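Local coordinates for beta-L-arabinobiosidase (PDB 5MQR), which probably cleaves L-arabinofuranose linkages in plant pectin, as a multidomain glycoside hydrolase of the gut bacterium Bacteroides thetaiotaomicron, at residues 26-31 against 341-346; 476-481 against 527-532; 825-830 against 851-856. One frame throughout, in Å; residues are numbered along the deposited sequence.

How the contacts relate
Followed from the N terminus, the three contacts come in series: each closes before the next opens, so none nests in or crosses another. Contact 1 closes the longest loop, bringing the first modelled residues, 26-31, beside 341-346 and thereby tying the start of the propeller region to its BNR repeat-like part. Contact 2 spans a far shorter loop rich in strands and pairs two neighbouring strands of the sialidase-like CBM domain. Contact 3 shuts a tight helical hairpin in the glycoside hydrolase domain. They do not touch: the centres of contacts 1 and 2 lie about 48 Å apart, and contact 3 is on the opposite side of the chain's centre from contact 1.

Contact 1: residues 26-31 against 341-346; sequences DRIHYT and DGLEYT
I28 sets its CG2 methyl 3.9 Å from CE1 of the Y345 ring, while L343 lays its CD2 along the backbone just before I28, 3.8 Å from R27 C. A branched chain and an aromatic suit this buried side, which T284 and I286 of strand 283-287 and T323 of strand 321-325 help to cover. With CG beside its backbone N (chi1 -76°), Y345 presents a ring edge to the H29 carbonyl, and its hydroxyl bonds to Y268. Next to I28, G342 has a positive phi, and at its backbone angles a CB would jam against the carbonyl O of D341, so glycine suits the place.

Three backbone bonds join the segments. H29 N donates to L343 O at 2.9 Å and Y345 N to H29 O at 2.8 Å; T31 N then reaches Y345 O at 2.9 Å. The alternation, H29 bonding to L343 and Y345 on either side of E344, is that of parallel strands.

On the other side of this short sheet lie H29 and E344. The H29 ring, turned back between its own N and carbonyl carbon (chi1 62°), covers E344 CA with one face in a CH-pi contact, CA lying 4.1 Å from the ring centroid. Its ND1 donates to R27 O, which fixes the ring's rotation. E344 is stretched out, and its OE2 accepts from T31 OG1 at 2.9 Å through the anti lone pair, a role suited to a carboxylate at the outer margin. D341 OD1 steadies the turn that leads into E344 by accepting from both L343 N and E344 N.

At the far end a water donates to T346 O at 2.8 Å. The pair is a two-stranded parallel sheet with an Asx turn leading in, pinning the N-terminal segment against the four-stranded blades of a beta propeller.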
loop_
_atom_site.group_PDB
_atom_site.type_symbol
_atom_site.label_atom_id
_atom_site.label_comp_id
_atom_site.label_asym_id
_atom_site.label_seq_id
_atom_site.Cartn_x
_atom_site.Cartn_y
_atom_site.Cartn_z
ATOM N N ASP A 26 10.616 12.703 21.717
ATOM C CA ASP A 26 9.924 13.411 22.843
ATOM C C ASP A 26 8.716 12.667 23.497
ATOM O O ASP A 26 8.856 12.241 24.652
ATOM C CB ASP A 26 9.507 14.827 22.423
ATOM C CG ASP A 26 9.242 15.736 23.629
ATOM O OD1 ASP A 26 10.150 15.894 24.488
ATOM O OD2 ASP A 26 8.120 16.300 23.702
ATOM N N ARG A 27 7.547 12.558 22.829
ATOM C CA ARG A 27 6.381 11.792 23.389
ATOM C C ARG A 27 5.482 11.142 22.348
ATOM O O ARG A 27 5.320 11.657 21.247
ATOM C CB ARG A 27 5.471 12.683 24.237
ATOM C CG ARG A 27 6.063 13.242 25.524
ATOM C CD ARG A 27 6.373 12.189 26.568
ATOM N NE ARG A 27 6.676 12.826 27.853
ATOM C CZ ARG A 27 7.845 13.371 28.195
ATOM N NH1 ARG A 27 8.892 13.349 27.363
ATOM N NH2 ARG A 27 7.961 13.949 29.394
ATOM N N ILE A 28 4.855 10.030 22.718
ATOM C CA ILE A 28 3.802 9.422 21.885
ATOM C C ILE A 28 2.663 10.437 21.692
ATOM O O ILE A 28 2.280 11.101 22.638
ATOM C CB ILE A 28 3.267 8.093 22.492
ATOM C CG1 ILE A 28 4.355 6.998 22.417
ATOM C CG2 ILE A 28 1.996 7.638 21.778
ATOM C CD1 ILE A 28 4.054 5.709 23.172
ATOM N N HIS A 29 2.166 10.568 20.464
ATOM C CA HIS A 29 1.073 11.487 20.143
ATOM C C HIS A 29 0.369 11.067 18.857
ATOM O O HIS A 29 0.920 10.295 18.052
ATOM C CB HIS A 29 1.554 12.946 20.060
ATOM C CG HIS A 29 2.578 13.205 18.996
ATOM N ND1 HIS A 29 3.835 12.625 18.998
ATOM C CD2 HIS A 29 2.539 14.000 17.900
ATOM C CE1 HIS A 29 4.510 13.032 17.935
ATOM N NE2 HIS A 29 3.751 13.878 17.260
ATOM N N TYR A 30 -0.867 11.537 18.704
ATOM C CA TYR A 30 -1.690 11.244 17.538
ATOM C C TYR A 30 -1.999 12.534 16.803
ATOM O O TYR A 30 -2.572 13.442 17.385
ATOM C CB TYR A 30 -2.990 10.586 17.971
ATOM C CG TYR A 30 -3.992 10.329 16.853
ATOM C CD1 TYR A 30 -3.751 9.362 15.874
ATOM C CD2 TYR A 30 -5.208 11.035 16.791
ATOM C CE1 TYR A 30 -4.681 9.103 14.865
ATOM C CE2 TYR A 30 -6.140 10.776 15.791
ATOM C CZ TYR A 30 -5.874 9.808 14.832
ATOM O OH TYR A 30 -6.786 9.573 13.823
ATOM N N THR A 31 -1.623 12.583 15.523
ATOM C CA THR A 31 -1.863 13.712 14.643
ATOM C C THR A 31 -2.847 13.388 13.511
ATOM O O THR A 31 -3.124 14.251 12.681
ATOM C CB THR A 31 -0.551 14.166 13.990
ATOM O OG1 THR A 31 -0.023 13.092 13.196
ATOM C CG2 THR A 31 0.464 14.614 15.045
ATOM N N ASP A 341 7.491 5.448 13.455
ATOM C CA ASP A 341 8.615 5.698 14.347
ATOM C C ASP A 341 8.354 5.428 15.828
ATOM O O ASP A 341 9.246 5.607 16.645
ATOM C CB ASP A 341 9.133 7.140 14.154
ATOM C CG ASP A 341 8.047 8.226 14.386
ATOM O OD1 ASP A 341 7.082 7.992 15.164
ATOM O OD2 ASP A 341 8.175 9.321 13.769
ATOM N N GLY A 342 7.149 4.992 16.183
ATOM C CA GLY A 342 6.821 4.766 17.585
ATOM C C GLY A 342 6.487 6.004 18.415
ATOM O O GLY A 342 6.251 5.878 19.614
ATOM N N LEU A 343 6.457 7.189 17.790
ATOM C CA LEU A 343 6.092 8.415 18.483
ATOM C C LEU A 343 4.860 9.055 17.871
ATOM O O LEU A 343 3.880 9.236 18.559
ATOM C CB LEU A 343 7.267 9.379 18.510
ATOM C CG LEU A 343 8.408 8.949 19.428
ATOM C CD1 LEU A 343 9.521 9.996 19.360
ATOM C CD2 LEU A 343 7.970 8.745 20.880
ATOM N N GLU A 344 4.906 9.390 16.588
ATOM C CA GLU A 344 3.751 9.974 15.894
ATOM C C GLU A 344 2.824 8.924 15.304
ATOM O O GLU A 344 3.225 8.158 14.455
ATOM C CB GLU A 344 4.202 10.903 14.763
ATOM C CG GLU A 344 3.062 11.660 14.062
ATOM C CD GLU A 344 3.533 12.497 12.877
ATOM O OE1 GLU A 344 4.738 12.474 12.551
ATOM O OE2 GLU A 344 2.695 13.153 12.229
ATOM N N TYR A 345 1.572 8.932 15.734
ATOM C CA TYR A 345 0.568 8.036 15.201
ATOM C C TYR A 345 -0.334 8.836 14.315
ATOM O O TYR A 345 -0.713 9.947 14.666
ATOM C CB TYR A 345 -0.209 7.363 16.329
ATOM C CG TYR A 345 0.604 6.266 16.980
ATOM C CD1 TYR A 345 1.560 6.557 17.946
ATOM C CD2 TYR A 345 0.436 4.934 16.609
ATOM C CE1 TYR A 345 2.310 5.562 18.527
ATOM C CE2 TYR A 345 1.194 3.930 17.183
ATOM C CZ TYR A 345 2.122 4.251 18.154
ATOM O OH TYR A 345 2.879 3.254 18.750
ATOM N N THR A 346 -0.650 8.281 13.151
ATOM C CA THR A 346 -1.286 9.042 12.083
ATOM C C THR A 346 -2.572 8.460 11.540
ATOM O O THR A 346 -3.214 9.120 10.753
ATOM C CB THR A 346 -0.306 9.200 10.888
ATOM O OG1 THR A 346 0.031 7.916 10.371
ATOM C CG2 THR A 346 0.982 9.877 11.350
HETATM O O HOH W 1 -5.896 9.740 10.498
#

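Contact 2: residues 476-481 against 527-532; sequences DLSAGQ and GKTYHV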
loop_
_atom_site.group_PDB
_atom_site.type_symbol
_atom_site.label_atom_id
_atom_site.label_comp_id
_atom_site.label_asym_id
_atom_site.label_seq_id
_atom_site.Cartn_x
_atom_site.Cartn_y
_atom_site.Cartn_z
ATOM N N ASP A 476 -21.634 -17.270 -5.321
ATOM C CA ASP A 476 -22.587 -18.360 -5.164
ATOM C C ASP A 476 -23.007 -18.436 -3.708
ATOM O O ASP A 476 -22.190 -18.281 -2.819
ATOM C CB ASP A 476 -21.983 -19.679 -5.624
ATOM C CG ASP A 476 -21.679 -19.684 -7.091
ATOM O OD1 ASP A 476 -22.598 -19.405 -7.883
ATOM O OD2 ASP A 476 -20.525 -19.951 -7.470
ATOM N N LEU A 477 -24.286 -18.701 -3.486
ATOM C CA LEU A 477 -24.916 -18.627 -2.172
ATOM C C LEU A 477 -25.767 -19.856 -1.978
ATOM O O LEU A 477 -26.568 -20.214 -2.855
ATOM C CB LEU A 477 -25.828 -17.403 -2.116
ATOM C CG LEU A 477 -26.690 -17.125 -0.891
ATOM C CD1 LEU A 477 -25.861 -16.895 0.363
ATOM C CD2 LEU A 477 -27.532 -15.897 -1.201
ATOM N N SER A 478 -25.624 -20.481 -0.823
ATOM C CA SER A 478 -26.486 -21.594 -0.418
ATOM C C SER A 478 -26.852 -21.425 1.036
ATOM O O SER A 478 -26.005 -21.063 1.843
ATOM C CB SER A 478 -25.752 -22.911 -0.594
ATOM O OG SER A 478 -26.668 -23.992 -0.550
ATOM N N ALA A 479 -28.105 -21.697 1.363
ATOM C CA ALA A 479 -28.595 -21.664 2.738
ATOM C C ALA A 479 -28.959 -23.074 3.195
ATOM O O ALA A 479 -29.617 -23.815 2.470
ATOM C CB ALA A 479 -29.821 -20.764 2.815
ATOM N N GLY A 480 -28.578 -23.441 4.412
ATOM C CA GLY A 480 -28.921 -24.759 4.955
ATOM C C GLY A 480 -30.364 -24.942 5.423
ATOM O O GLY A 480 -30.702 -25.992 5.970
ATOM N N GLN A 481 -31.199 -23.918 5.241
ATOM C CA GLN A 481 -32.575 -23.885 5.725
ATOM C C GLN A 481 -33.241 -22.672 5.097
ATOM O O GLN A 481 -32.546 -21.774 4.617
ATOM C CB GLN A 481 -32.621 -23.780 7.256
ATOM C CG GLN A 481 -32.069 -22.469 7.841
ATOM C CD GLN A 481 -30.601 -22.254 7.543
ATOM O OE1 GLN A 481 -29.769 -23.088 7.888
ATOM N NE2 GLN A 481 -30.275 -21.144 6.904
ATOM N N GLY A 527 -30.508 -25.805 0.666
ATOM C CA GLY A 527 -29.637 -26.767 -0.041
ATOM C C GLY A 527 -29.405 -26.526 -1.530
ATOM O O GLY A 527 -28.867 -27.376 -2.225
ATOM N N LYS A 528 -29.778 -25.352 -2.020
ATOM C CA LYS A 528 -29.722 -25.025 -3.432
ATOM C C LYS A 528 -28.698 -23.904 -3.591
ATOM O O LYS A 528 -28.626 -22.987 -2.763
ATOM C CB LYS A 528 -31.114 -24.574 -3.866
ATOM C CG LYS A 528 -31.394 -24.623 -5.354
ATOM C CD LYS A 528 -32.897 -24.688 -5.647
ATOM C CE LYS A 528 -33.165 -24.883 -7.141
ATOM N NZ LYS A 528 -32.638 -23.732 -7.927
ATOM N N THR A 529 -27.896 -23.995 -4.641
ATOM C CA THR A 529 -26.880 -23.010 -4.949
ATOM C C THR A 529 -27.458 -21.986 -5.949
ATOM O O THR A 529 -27.922 -22.360 -7.029
ATOM C CB THR A 529 -25.632 -23.708 -5.518
ATOM O OG1 THR A 529 -25.056 -24.525 -4.489
ATOM C CG2 THR A 529 -24.581 -22.697 -5.998
ATOM N N TYR A 530 -27.427 -20.713 -5.557
ATOM C CA TYR A 530 -27.897 -19.590 -6.361
ATOM C C TYR A 530 -26.685 -18.731 -6.758
ATOM O O TYR A 530 -25.852 -18.409 -5.911
ATOM C CB TYR A 530 -28.863 -18.734 -5.543
ATOM C CG TYR A 530 -30.138 -19.435 -5.136
ATOM C CD1 TYR A 530 -31.160 -19.667 -6.064
ATOM C CD2 TYR A 530 -30.337 -19.857 -3.833
ATOM C CE1 TYR A 530 -32.342 -20.305 -5.699
ATOM C CE2 TYR A 530 -31.512 -20.491 -3.462
ATOM C CZ TYR A 530 -32.503 -20.711 -4.402
ATOM O OH TYR A 530 -33.643 -21.323 -4.020
ATOM N N HIS A 531 -26.568 -18.394 -8.038
ATOM C CA HIS A 531 -25.551 -17.487 -8.469
ATOM C C HIS A 531 -26.103 -16.057 -8.406
ATOM O O HIS A 531 -27.016 -15.705 -9.160
ATOM C CB HIS A 531 -25.056 -17.828 -9.870
ATOM C CG HIS A 531 -23.862 -17.026 -10.259
ATOM N ND1 HIS A 531 -22.650 -17.150 -9.612
ATOM C CD2 HIS A 531 -23.702 -16.040 -11.175
ATOM C CE1 HIS A 531 -21.792 -16.282 -10.125
ATOM N NE2 HIS A 531 -22.404 -15.602 -11.078
ATOM N N VAL A 532 -25.549 -15.259 -7.499
ATOM C CA VAL A 532 -26.027 -13.908 -7.249
ATOM C C VAL A 532 -25.067 -12.911 -7.850
ATOM O O VAL A 532 -23.864 -13.042 -7.643
ATOM C CB VAL A 532 -26.132 -13.593 -5.751
ATOM C CG1 VAL A 532 -26.794 -12.232 -5.546
ATOM C CG2 VAL A 532 -26.935 -14.682 -5.055
HETATM O O HOH W 2 -30.113 -22.199 -0.611
#
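D476 and L477 pair with H531 and Y530 as neighbouring antiparallel strands of the sialidase-like CBM domain, where strand 470-479 is flanked on its other side by strand 600-610. L477 and Y530 form the hydrogen-bonded pair: L477 N donates to Y530 O at 2.9 Å, and Y530 N returns a nearly straight bond (173°) to L477 O. Their side chains lie on the same, buried face, and L477 CD2 touches V532 CG2 at 4.1 Å, a fit of two branched aliphatics.

Further on, a water bridges A479 N and K528 O in place of a direct bond, accepting from A479 N at 2.9 Å and donating to K528 O at 2.7 Å, before A479 O accepts from G527 N at 2.8 Å. G527 has a positive phi, which glycine adopts readily.

At the opposite end the non-hydrogen-bonded pair D476 and H531 meets through side chains. H531 ND1 donates to D476 OD1 at 2.8 Å; the oxygen sits close to the ring plane, but the ring comes from above the carboxylate plane, the two planes being 51° apart. D476 OD2 is held by N606, so both carboxylate oxygens are engaged. This implies a proton on H531 ND1, and the nearby carboxylate would probably favour the histidine's protonated form.

Contact 3: residues 825-830 against 851-856; sequences YMYGNA and MRADTL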
loop_
_atom_site.group_PDB
_atom_site.type_symbol
_atom_site.label_atom_id
_atom_site.label_comp_id
_atom_site.label_asym_id
_atom_site.label_seq_id
_atom_site.Cartn_x
_atom_site.Cartn_y
_atom_site.Cartn_z
ATOM N N TYR A 825 20.117 6.329 -36.137
ATOM C CA TYR A 825 18.708 6.106 -36.383
ATOM C C TYR A 825 18.515 4.890 -37.304
ATOM O O TYR A 825 17.651 4.046 -37.066
ATOM C CB TYR A 825 18.020 7.313 -37.046
ATOM C CG TYR A 825 18.010 8.649 -36.332
ATOM C CD1 TYR A 825 18.317 8.787 -34.975
ATOM C CD2 TYR A 825 17.635 9.780 -37.029
ATOM C CE1 TYR A 825 18.289 10.025 -34.356
ATOM C CE2 TYR A 825 17.589 11.018 -36.423
ATOM C CZ TYR A 825 17.930 11.146 -35.094
ATOM O OH TYR A 825 17.877 12.404 -34.537
HETATM N N MSE A 826 19.320 4.815 -38.351
HETATM C CA MSE A 826 19.200 3.735 -39.327
HETATM C C MSE A 826 19.691 2.462 -38.698
HETATM O O MSE A 826 19.066 1.414 -38.905
HETATM C CB MSE A 826 19.889 4.064 -40.633
HETATM C CG MSE A 826 19.224 5.276 -41.316
HETATM SE SE MSE A 826 17.344 4.990 -41.795
HETATM C CE MSE A 826 17.564 3.699 -43.253
ATOM N N TYR A 827 20.759 2.536 -37.891
ATOM C CA TYR A 827 21.157 1.380 -37.075
ATOM C C TYR A 827 19.955 0.853 -36.272
ATOM O O TYR A 827 19.619 -0.338 -36.340
ATOM C CB TYR A 827 22.312 1.708 -36.117
ATOM C CG TYR A 827 22.538 0.606 -35.129
ATOM C CD1 TYR A 827 23.229 -0.549 -35.489
ATOM C CD2 TYR A 827 22.016 0.682 -33.840
ATOM C CE1 TYR A 827 23.417 -1.594 -34.588
ATOM C CE2 TYR A 827 22.202 -0.354 -32.934
ATOM C CZ TYR A 827 22.899 -1.486 -33.307
ATOM O OH TYR A 827 23.066 -2.497 -32.399
ATOM N N GLY A 828 19.333 1.753 -35.512
ATOM C CA GLY A 828 18.154 1.449 -34.710
ATOM C C GLY A 828 16.999 0.858 -35.502
ATOM O O GLY A 828 16.377 -0.119 -35.055
ATOM N N ASN A 829 16.723 1.430 -36.679
ATOM C CA ASN A 829 15.614 0.951 -37.524
ATOM C C ASN A 829 15.897 -0.433 -38.063
ATOM O O ASN A 829 15.026 -1.303 -38.051
ATOM C CB ASN A 829 15.347 1.884 -38.700
ATOM C CG ASN A 829 14.801 3.224 -38.279
ATOM O OD1 ASN A 829 14.114 3.349 -37.263
ATOM N ND2 ASN A 829 15.094 4.242 -39.078
ATOM N N ALA A 830 17.129 -0.619 -38.511
ATOM C CA ALA A 830 17.612 -1.922 -38.969
ATOM C C ALA A 830 17.510 -2.964 -37.866
ATOM O O ALA A 830 16.973 -4.038 -38.085
ATOM C CB ALA A 830 19.040 -1.814 -39.475
HETATM N N MSE A 851 22.097 -7.830 -40.771
HETATM C CA MSE A 851 23.313 -7.482 -41.512
HETATM C C MSE A 851 23.479 -6.000 -41.686
HETATM O O MSE A 851 24.603 -5.509 -41.608
HETATM C CB MSE A 851 23.304 -8.007 -42.936
HETATM C CG MSE A 851 23.501 -9.506 -43.010
HETATM SE SE MSE A 851 25.297 -10.065 -42.433
HETATM C CE MSE A 851 26.464 -8.936 -43.563
ATOM N N ARG A 852 22.383 -5.290 -41.971
ATOM C CA ARG A 852 22.427 -3.824 -42.104
ATOM C C ARG A 852 22.808 -3.154 -40.789
ATOM O O ARG A 852 23.562 -2.179 -40.779
ATOM C CB ARG A 852 21.101 -3.253 -42.591
ATOM C CG ARG A 852 20.819 -3.538 -44.048
ATOM C CD ARG A 852 19.368 -3.217 -44.287
ATOM N NE ARG A 852 19.040 -3.051 -45.689
ATOM C CZ ARG A 852 18.248 -3.841 -46.416
ATOM N NH1 ARG A 852 17.670 -4.944 -45.920
ATOM N NH2 ARG A 852 18.039 -3.522 -47.690
ATOM N N ALA A 853 22.287 -3.704 -39.698
ATOM C CA ALA A 853 22.617 -3.243 -38.354
ATOM C C ALA A 853 24.097 -3.480 -38.029
ATOM O O ALA A 853 24.769 -2.544 -37.661
ATOM C CB ALA A 853 21.705 -3.879 -37.310
ATOM N N ASP A 854 24.618 -4.690 -38.200
ATOM C CA ASP A 854 26.051 -4.920 -37.955
ATOM C C ASP A 854 26.912 -3.980 -38.815
ATOM O O ASP A 854 27.901 -3.428 -38.321
ATOM C CB ASP A 854 26.488 -6.361 -38.249
ATOM C CG ASP A 854 25.781 -7.393 -37.386
ATOM O OD1 ASP A 854 25.302 -7.045 -36.293
ATOM O OD2 ASP A 854 25.699 -8.573 -37.825
ATOM N N THR A 855 26.539 -3.820 -40.089
ATOM C CA THR A 855 27.269 -2.952 -41.025
ATOM C C THR A 855 27.353 -1.541 -40.466
ATOM O O THR A 855 28.440 -1.001 -40.376
ATOM C CB THR A 855 26.613 -2.921 -42.426
ATOM O OG1 THR A 855 26.593 -4.242 -42.971
ATOM C CG2 THR A 855 27.373 -2.002 -43.395
ATOM N N LEU A 856 26.218 -0.980 -40.047
ATOM C CA LEU A 856 26.153 0.412 -39.579
ATOM C C LEU A 856 26.812 0.615 -38.228
ATOM O O LEU A 856 27.448 1.628 -37.991
ATOM C CB LEU A 856 24.713 0.907 -39.515
ATOM C CG LEU A 856 24.037 1.096 -40.871
ATOM C CD1 LEU A 856 22.533 1.272 -40.717
ATOM C CD2 LEU A 856 24.635 2.281 -41.616
#
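On the helix that offers A853 and L856 to Y827, the carbonyl oxygen of M851 is held twice: T855 OG1 donates to it at 2.7 Å and T855 N, in the usual helical bond, at 3.0 Å, from opposite faces of the carbonyl plane. The threonine's hydroxyl, though at the surface, is thus taken up by its own helix. Helices 820-839 and 843-864 form an antiparallel hairpin, consistent with the six-hairpin, (alpha/alpha)6 architecture of this glycosidase family.

The axes of segments 825-830 and 851-856 approach to 8.2 Å, with their N-to-C directions 153° apart. The methyls of A830 and A853 are small enough for the helices to come this close, A830 CB lying 4.0 Å from A853 CB. R852 adds only its CB, beside A830; its guanidinium turns away to make a salt bridge with E786.

Y827 meets the other helix with the edge of its ring. Its CG points away from the backbone N (chi1 170°), which swings the ring toward the partner helix, where A853 O lies at the ring edge, near its plane, 3.3 Å from CD1. CE1 meanwhile packs against A853 CB at 3.9 Å. With an alanine here the ring would be gone, and a gap would probably open beside A853, whose carbonyl would lose its aromatic edge.

Leucine suits the inner face because its branch can reach a neighbouring backbone. L856 CD1 nestles against the start of Y827, with CB of selenomethionine M826 at 3.8 Å and Y827 N at 3.6 Å.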